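Local coordinates for carboxypeptidase Y inhibitor (Saccharomyces cerevisiae, PDB 1WPX), which inhibits the serine protease carboxypeptidase Y specifically and potently, as a member of the phosphatidylethanolamine-binding protein family, at residues K17-L22 with S212-A217. Residues are numbered along the deposited sequence; the frame is centred on the assembly and turned at random.
Sequences KKHGIL and SNFFYA
His19 and Phe214 meet where the end of the N-terminal helix comes down on the last strand of the chain, and Tyr216 joins them to complete a small aromatic cluster. Phe214, a buried residue whose CB points toward the helix end, presents its ring edge to the imidazole: CZ lies 3.8 Å from His19 CD2, the two planes inclined at 54°. Its CG stands between the backbone N and the carbonyl carbon (chi1 75°), which places the ring where it meets His19 and Ile21. Over one face of this ring, offset toward the rim, sits the CD1 methyl of Ile21, 4.2 Å from Phe214 CD1; a branched aliphatic chain suits this buried place beside Tyr16.

The polar link comes from Tyr216, long enough to reach from the strand to the imidazole. Its OH and His19 ND1 are 2.8 Å apart and hydrogen-bonded, but bent (130°), with ND1 lying in the plane of the phenol ring. Histidine fits because one flat ring can lie against the Phe214 edge and still use both nitrogens: NE2 is hydrogen-bonded to an acidic side chain of another protein's chain. Replacing His19 by an alanine is likely to leave Tyr216 OH without this partner and open a gap beside the Phe214 edge. The cluster fixes a histidine at the boundary with that protein, where Lys18 beside it makes a salt bridge.

Gly20 (positive phi) is the C-prime residue of the Schellman motif that ends helix 8-18: its N bonds to Lys17 O and Ile21 N to Tyr16 O. The turn thus sets His19 and Ile21 against strand 208-217, which pairs antiparallel with strand 162-170. From that strand Val165 touches Ile21 and Arg163 bonds to His19 O, while Ser15 touches Phe214.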
loop_
_atom_site.group_PDB
_atom_site.type_symbol
_atom_site.label_atom_id
_atom_site.label_comp_id
_atom_site.label_asym_id
_atom_site.label_seq_id
_atom_site.Cartn_x
_atom_site.Cartn_y
_atom_site.Cartn_z
ATOM N N LYS B 17 -2.168 15.142 10.758
ATOM C CA LYS B 17 -2.819 15.054 12.058
ATOM C C LYS B 17 -2.161 14.026 12.953
ATOM O O LYS B 17 -1.692 14.342 14.044
ATOM C CB LYS B 17 -4.292 14.688 11.897
ATOM C CG LYS B 17 -5.143 15.789 11.301
ATOM C CD LYS B 17 -6.598 15.357 11.195
ATOM C CE LYS B 17 -7.142 14.919 12.547
ATOM N NZ LYS B 17 -8.559 14.464 12.444
ATOM N N LYS B 18 -2.125 12.789 12.478
ATOM C CA LYS B 18 -1.547 11.696 13.244
ATOM C C LYS B 18 -0.131 11.976 13.741
ATOM O O LYS B 18 0.254 11.509 14.813
ATOM C CB LYS B 18 -1.562 10.414 12.408
ATOM C CG LYS B 18 -1.062 9.189 13.146
ATOM C CD LYS B 18 -1.069 7.975 12.245
ATOM C CE LYS B 18 -0.406 6.789 12.916
ATOM N NZ LYS B 18 -0.379 5.601 12.013
ATOM N N HIS B 19 0.635 12.745 12.974
ATOM C CA HIS B 19 2.012 13.052 13.348
ATOM C C HIS B 19 2.217 14.473 13.869
ATOM O O HIS B 19 3.337 14.987 13.858
ATOM C CB HIS B 19 2.929 12.773 12.158
ATOM C CG HIS B 19 2.837 11.363 11.661
ATOM N ND1 HIS B 19 3.511 10.318 12.256
ATOM C CD2 HIS B 19 2.090 10.813 10.675
ATOM C CE1 HIS B 19 3.181 9.186 11.660
ATOM N NE2 HIS B 19 2.320 9.459 10.698
ATOM N N GLY B 20 1.131 15.091 14.330
ATOM C CA GLY B 20 1.189 16.437 14.881
ATOM C C GLY B 20 1.849 17.536 14.060
ATOM O O GLY B 20 2.362 18.506 14.621
ATOM N N ILE B 21 1.832 17.405 12.737
ATOM C CA ILE B 21 2.437 18.410 11.871
ATOM C C ILE B 21 1.586 19.683 11.825
ATOM O O ILE B 21 2.111 20.778 11.632
ATOM C CB ILE B 21 2.600 17.876 10.431
ATOM C CG1 ILE B 21 3.444 16.596 10.432
ATOM C CG2 ILE B 21 3.227 18.942 9.551
ATOM C CD1 ILE B 21 4.880 16.793 10.834
ATOM N N LEU B 22 0.275 19.537 12.007
ATOM C CA LEU B 22 -0.635 20.681 11.977
ATOM C C LEU B 22 -0.565 21.551 13.231
ATOM O O LEU B 22 -0.874 22.738 13.183
ATOM C CB LEU B 22 -2.085 20.217 11.789
ATOM C CG LEU B 22 -2.472 19.506 10.491
ATOM C CD1 LEU B 22 -3.951 19.157 10.519
ATOM C CD2 LEU B 22 -2.165 20.401 9.309
ATOM N N SER B 212 3.075 20.331 1.736
ATOM C CA SER B 212 4.029 19.804 2.708
ATOM C C SER B 212 4.212 18.282 2.650
ATOM O O SER B 212 3.270 17.539 2.402
ATOM C CB SER B 212 3.598 20.195 4.119
ATOM O OG SER B 212 4.488 19.655 5.080
ATOM N N ASN B 213 5.440 17.836 2.877
ATOM C CA ASN B 213 5.776 16.419 2.903
ATOM C C ASN B 213 6.788 16.286 4.040
ATOM O O ASN B 213 7.320 17.288 4.508
ATOM C CB ASN B 213 6.423 15.987 1.589
ATOM C CG ASN B 213 6.340 14.481 1.357
ATOM O OD1 ASN B 213 6.107 13.710 2.282
ATOM N ND2 ASN B 213 6.543 14.064 0.119
ATOM N N PHE B 214 7.062 15.070 4.494
ATOM C CA PHE B 214 8.021 14.913 5.579
ATOM C C PHE B 214 8.502 13.477 5.737
ATOM O O PHE B 214 7.914 12.541 5.197
ATOM C CB PHE B 214 7.403 15.393 6.896
ATOM C CG PHE B 214 6.407 14.437 7.473
ATOM C CD1 PHE B 214 6.691 13.741 8.641
ATOM C CD2 PHE B 214 5.203 14.193 6.826
ATOM C CE1 PHE B 214 5.793 12.813 9.154
ATOM C CE2 PHE B 214 4.298 13.269 7.329
ATOM C CZ PHE B 214 4.595 12.576 8.496
ATOM N N PHE B 215 9.584 13.313 6.486
ATOM C CA PHE B 215 10.144 11.996 6.724
ATOM C C PHE B 215 10.768 11.964 8.113
ATOM O O PHE B 215 10.862 12.998 8.786
ATOM C CB PHE B 215 11.183 11.653 5.643
ATOM C CG PHE B 215 12.484 12.415 5.757
ATOM C CD1 PHE B 215 13.557 11.887 6.471
ATOM C CD2 PHE B 215 12.657 13.632 5.101
ATOM C CE1 PHE B 215 14.789 12.556 6.523
ATOM C CE2 PHE B 215 13.886 14.315 5.146
ATOM C CZ PHE B 215 14.953 13.774 5.856
ATOM N N TYR B 216 11.158 10.770 8.548
ATOM C CA TYR B 216 11.785 10.596 9.849
ATOM C C TYR B 216 13.214 10.117 9.656
ATOM O O TYR B 216 13.532 9.419 8.691
ATOM C CB TYR B 216 11.040 9.561 10.704
ATOM C CG TYR B 216 9.727 10.009 11.313
ATOM C CD1 TYR B 216 8.518 9.792 10.654
ATOM C CD2 TYR B 216 9.690 10.603 12.576
ATOM C CE1 TYR B 216 7.300 10.148 11.239
ATOM C CE2 TYR B 216 8.480 10.966 13.173
ATOM C CZ TYR B 216 7.288 10.735 12.500
ATOM O OH TYR B 216 6.087 11.092 13.078
ATOM N N ALA B 217 14.071 10.504 10.589
ATOM C CA ALA B 217 15.465 10.101 10.574
ATOM C C ALA B 217 15.859 9.951 12.035
ATOM O O ALA B 217 15.334 10.652 12.909
ATOM C CB ALA B 217 16.318 11.151 9.896
#